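PDB 4CGU: protein interacting with Hsp90 1 from Saccharomyces cerevisiae, which takes part in pre-rRNA processing and is required for the interaction of NOP58 with snoRNA, the present chain being its C-terminal part with the fungal CS domain. Local coordinates for residues P79-K84 against I99-P104; L95-E100 against L128-P133. All coordinates share one frame; numbering follows the deposited sequence. Where two conformers were deposited one is given.

In the fold
Strand 95-101 is common to both interactions, and its two contacts run in different directions through the CS domain. Interaction 1 is partly buried, its centre about 12 Å from the centre of the chain: 79-84 and 99-104 pair edge to edge at the open end of a hairpin, through backbone hydrogen bonds, an asparagine amide and charged side chains, with Glu80, Glu82 and Lys102 exposed. Interaction 2 is buried, its centre about 4 Å from that of the chain; there 95-100 meets 128-133 across the two sheets through aliphatic groups alone. Ile99 serves both, pairing with Val83 and reaching into the core. Tyr81 and Val83 share that inward face, so CB of Tyr81 packs on CD2 of Leu128, 3.7 Å away.

Interaction 1. Residues P79-K84 against I99-P104; sequences PEYEVK and IENKAP
One side-chain oxygen, Asn101 OD1, takes two backbone N-H groups from opposite faces of its amide plane. Glu80 N comes from across the hairpin, 3.0 Å from OD1 of Asn101 and well above that plane, while Ala103 N, two residues on, closes an Asx turn. CG lies anti to the backbone N of Asn101 (chi1 -168°), which sends the amide toward 79-84, with ND2 3.3 Å from CB of Pro79. Asp109 accepts a bond from ND2 and another from Tyr81 OH, tying the amide and the phenol to one carboxylate. Shortening this side chain to an alanine is likely to leave the N-H groups of Glu80 and Ala103 without their shared acceptor, and Asp109 with one donor fewer.

The backbone pairing is regular beside this. Glu82 and Glu100 form a hydrogen-bonded pair, their N and O atoms 2.9 Å apart in both directions, and the bond to Glu100 O lies in the carbonyl plane. Past the end of the paired strands, Lys102 N still reaches Glu80 O at 2.8 Å. The Tyr81 ring crosses the Asn101 amide obliquely, their planes 52° apart, and its CD1 sits 4.0 Å from CG2 of Ile99.

The face of Glu82 and Glu100 carries charge, and Lys102, from the loop beyond, folds over it. Lys102 bends at chi2 (-83°) and lies nearly perpendicular to Glu82, bringing CE within 3.3 Å of Glu82 OE1. NZ of Lys102 makes a salt bridge, weak as a hydrogen bond, to Glu100 OE2, and stays 4.2 Å from Glu82 OE1, so any attraction there is probably a looser electrostatic one. This is an antiparallel beta hairpin at the edge of a CS-domain sheet, with an Asx turn where the second strand runs into its loop.

Interaction 2. Residues L95-E100 against L128-P133; sequences LRILIE and LSIPLP
CD2 of Leu95 ends against the CD corner of the Pro133 ring, 3.6 Å away, at one end of this contact. Ile99 and Leu128 meet tip to tip at the other end, CG2 to CD2, again at 3.6 Å. Between them, the delta-methyl ends of Ile99 and Ile130 also point at each other, CD1 to CD1 at 4.0 Å.

The remaining pairs lie alongside or across. Ile97 and Ile130 run past one another in opposite senses, with CD1 of Ile97 3.8 Å from CG2 of Ile130. That same CD1 of Ile97 is 4.0 Å from CD2 of Leu132, whose side chain lies across it, nearly perpendicular. In Ile97, CG1 stands anti to the carbonyl carbon (chi1 -50°) and the chain then extends, placing CD1 where both partners can touch it.

No hydrogen bond joins the two segments; 95-100 takes its backbone partners from strand 81-87 on one side and from 153-157 and the adjoining Ile158 on the other. Strand 95-101 and strand 129-131 with its flanking residues therefore face each other through purely aliphatic contacts, as in the beta sandwich of CS domains, and the hydrophobic effect and close packing probably hold them together.

Interaction 1. Residues P79-K84 against I99-P104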
# COMPACT_ATOMS: atom_id res chain seq x y z
N PRO B 79 9.85 15.56 23.01
CA PRO B 79 10.66 14.40 22.60
C PRO B 79 11.94 14.83 21.90
O PRO B 79 11.98 15.86 21.24
CB PRO B 79 9.74 13.67 21.61
CG PRO B 79 8.86 14.73 21.06
CD PRO B 79 8.62 15.68 22.21
N GLU B 80 12.99 14.03 22.06
CA GLU B 80 14.25 14.27 21.39
C GLU B 80 14.56 13.07 20.51
O GLU B 80 15.16 12.09 20.98
CB GLU B 80 15.36 14.48 22.42
CG GLU B 80 16.72 14.78 21.82
CD GLU B 80 17.78 15.04 22.87
OE1 GLU B 80 17.42 15.09 24.07
OE2 GLU B 80 18.96 15.19 22.51
N TYR B 81 14.15 13.13 19.25
CA TYR B 81 14.35 12.01 18.34
C TYR B 81 15.72 12.01 17.69
O TYR B 81 16.24 13.05 17.30
CB TYR B 81 13.28 11.99 17.24
CG TYR B 81 11.86 11.91 17.75
CD1 TYR B 81 11.40 10.78 18.43
CD2 TYR B 81 10.97 12.96 17.56
CE1 TYR B 81 10.10 10.70 18.89
CE2 TYR B 81 9.66 12.88 18.02
CZ TYR B 81 9.23 11.76 18.68
OH TYR B 81 7.93 11.69 19.14
N GLU B 82 16.30 10.82 17.58
CA GLU B 82 17.53 10.62 16.83
C GLU B 82 17.32 9.47 15.86
O GLU B 82 16.75 8.43 16.22
CB GLU B 82 18.71 10.36 17.76
CG GLU B 82 19.14 11.61 18.52
CD GLU B 82 20.35 11.37 19.40
OE1 GLU B 82 20.92 10.27 19.35
OE2 GLU B 82 20.72 12.30 20.15
N VAL B 83 17.79 9.66 14.63
CA VAL B 83 17.54 8.72 13.56
C VAL B 83 18.82 8.04 13.09
O VAL B 83 19.87 8.68 12.94
CB VAL B 83 16.90 9.45 12.36
CG1 VAL B 83 16.51 8.45 11.28
CG2 VAL B 83 15.70 10.26 12.81
N LYS B 84 18.74 6.73 12.88
CA LYS B 84 19.81 5.99 12.24
C LYS B 84 19.24 5.27 11.03
O LYS B 84 18.07 4.90 11.03
CB LYS B 84 20.41 4.96 13.20
CG LYS B 84 21.08 5.54 14.42
CD LYS B 84 21.63 4.44 15.30
CE LYS B 84 22.38 4.99 16.50
NZ LYS B 84 22.87 3.89 17.38
N ILE B 99 14.23 5.09 14.75
CA ILE B 99 13.92 6.38 15.35
C ILE B 99 13.82 6.19 16.85
O ILE B 99 12.99 5.43 17.33
CB ILE B 99 12.61 6.96 14.81
CG1 ILE B 99 12.66 7.07 13.29
CG2 ILE B 99 12.33 8.31 15.47
CD1 ILE B 99 11.52 7.86 12.71
N GLU B 100 14.68 6.88 17.58
CA GLU B 100 14.80 6.69 19.02
C GLU B 100 14.54 7.98 19.79
O GLU B 100 15.11 9.02 19.48
CB GLU B 100 16.19 6.15 19.33
CG GLU B 100 16.41 5.80 20.78
CD GLU B 100 17.74 5.11 21.02
OE1 GLU B 100 18.36 4.65 20.04
OE2 GLU B 100 18.17 5.04 22.19
N ASN B 101 13.67 7.92 20.79
CA ASN B 101 13.45 9.08 21.65
C ASN B 101 14.42 9.06 22.82
O ASN B 101 14.46 8.09 23.58
CB ASN B 101 12.00 9.13 22.15
CG ASN B 101 11.64 10.46 22.79
OD1 ASN B 101 12.51 11.26 23.16
ND2 ASN B 101 10.34 10.71 22.93
N LYS B 102 15.21 10.13 22.96
CA LYS B 102 16.25 10.20 23.98
C LYS B 102 15.89 11.10 25.16
O LYS B 102 16.65 11.21 26.12
CB LYS B 102 17.56 10.71 23.37
CG LYS B 102 18.05 9.90 22.19
CD LYS B 102 18.82 8.67 22.63
CE LYS B 102 19.68 8.13 21.50
NZ LYS B 102 20.47 6.94 21.91
N ALA B 103 14.74 11.76 25.09
CA ALA B 103 14.33 12.69 26.14
C ALA B 103 14.00 11.93 27.43
O ALA B 103 13.21 10.99 27.41
CB ALA B 103 13.14 13.52 25.69
N PRO B 104 14.62 12.34 28.55
CA PRO B 104 14.39 11.64 29.82
C PRO B 104 12.96 11.80 30.34
O PRO B 104 12.33 10.80 30.69
CB PRO B 104 15.40 12.31 30.77
CG PRO B 104 15.64 13.66 30.17
CD PRO B 104 15.54 13.48 28.69
O HOH W 1 19.05 13.60 26.45

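Interaction 2. Residues L95-E100 against L128-P133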
# COMPACT_ATOMS: atom_id res chain seq x y z
N LEU B 95 16.29 -1.20 3.35
CA LEU B 95 16.60 -0.13 4.28
C LEU B 95 15.93 -0.35 5.62
O LEU B 95 14.75 -0.72 5.69
CB LEU B 95 16.13 1.20 3.69
CG LEU B 95 16.26 2.44 4.58
CD1 LEU B 95 17.72 2.84 4.77
CD2 LEU B 95 15.44 3.59 4.02
N ARG B 96 16.68 -0.13 6.70
CA ARG B 96 16.11 -0.05 8.03
C ARG B 96 16.35 1.33 8.64
O ARG B 96 17.46 1.84 8.62
CB ARG B 96 16.69 -1.11 8.96
CG ARG B 96 16.14 -1.02 10.37
CD ARG B 96 16.92 -1.89 11.34
NE ARG B 96 18.24 -1.33 11.64
CZ ARG B 96 19.24 -2.04 12.15
NH1 ARG B 96 19.07 -3.33 12.40
NH2 ARG B 96 20.41 -1.46 12.40
N ILE B 97 15.29 1.92 9.18
CA ILE B 97 15.37 3.20 9.88
C ILE B 97 15.04 2.99 11.35
O ILE B 97 14.02 2.38 11.67
CB ILE B 97 14.36 4.20 9.30
CG1 ILE B 97 14.48 4.25 7.78
CG2 ILE B 97 14.55 5.59 9.92
CD1 ILE B 97 13.35 4.97 7.10
N LEU B 98 15.91 3.46 12.23
CA LEU B 98 15.66 3.47 13.67
C LEU B 98 15.39 4.88 14.14
O LEU B 98 16.21 5.78 13.94
CB LEU B 98 16.86 2.93 14.44
CG LEU B 98 17.36 1.53 14.11
CD1 LEU B 98 18.38 1.06 15.14
CD2 LEU B 98 16.20 0.57 14.04
N ILE B 99 14.23 5.09 14.75
CA ILE B 99 13.92 6.38 15.35
C ILE B 99 13.82 6.19 16.85
O ILE B 99 12.99 5.43 17.33
CB ILE B 99 12.61 6.96 14.81
CG1 ILE B 99 12.66 7.07 13.29
CG2 ILE B 99 12.33 8.31 15.47
CD1 ILE B 99 11.52 7.86 12.71
N GLU B 100 14.68 6.88 17.58
CA GLU B 100 14.80 6.69 19.02
C GLU B 100 14.54 7.98 19.79
O GLU B 100 15.11 9.02 19.48
CB GLU B 100 16.19 6.15 19.33
CG GLU B 100 16.41 5.80 20.78
CD GLU B 100 17.74 5.11 21.02
OE1 GLU B 100 18.36 4.65 20.04
OE2 GLU B 100 18.17 5.04 22.19
N LEU B 128 8.90 15.14 12.74
CA LEU B 128 9.88 14.31 12.05
C LEU B 128 9.47 13.77 10.67
O LEU B 128 8.34 13.32 10.48
CB LEU B 128 10.28 13.16 12.97
CG LEU B 128 11.53 12.35 12.64
CD1 LEU B 128 12.69 13.26 12.30
CD2 LEU B 128 11.89 11.49 13.84
N SER B 129 10.40 13.83 9.73
CA SER B 129 10.19 13.27 8.40
C SER B 129 11.47 12.63 7.88
O SER B 129 12.56 13.20 8.02
CB SER B 129 9.72 14.35 7.42
OG SER B 129 10.78 15.23 7.09
N ILE B 130 11.34 11.46 7.27
CA ILE B 130 12.48 10.74 6.72
C ILE B 130 12.32 10.65 5.22
O ILE B 130 11.54 9.84 4.71
CB ILE B 130 12.54 9.30 7.25
CG1 ILE B 130 12.13 9.23 8.72
CG2 ILE B 130 13.93 8.70 7.02
CD1 ILE B 130 13.16 9.79 9.66
N PRO B 131 13.05 11.50 4.48
CA PRO B 131 13.10 11.29 3.04
C PRO B 131 13.75 9.94 2.79
O PRO B 131 14.66 9.58 3.52
CB PRO B 131 14.01 12.42 2.55
CG PRO B 131 13.92 13.47 3.61
CD PRO B 131 13.76 12.72 4.90
N LEU B 132 13.27 9.20 1.80
CA LEU B 132 13.82 7.87 1.54
C LEU B 132 14.84 7.95 0.41
O LEU B 132 14.68 8.76 -0.50
CB LEU B 132 12.70 6.90 1.19
CG LEU B 132 11.59 6.76 2.24
CD1 LEU B 132 10.61 5.68 1.82
CD2 LEU B 132 12.16 6.46 3.62
N PRO B 133 15.89 7.12 0.47
CA PRO B 133 16.92 7.09 -0.56
C PRO B 133 16.28 6.90 -1.93
O PRO B 133 15.33 6.13 -2.05
CB PRO B 133 17.76 5.87 -0.20
CG PRO B 133 17.51 5.66 1.25
CD PRO B 133 16.09 6.07 1.48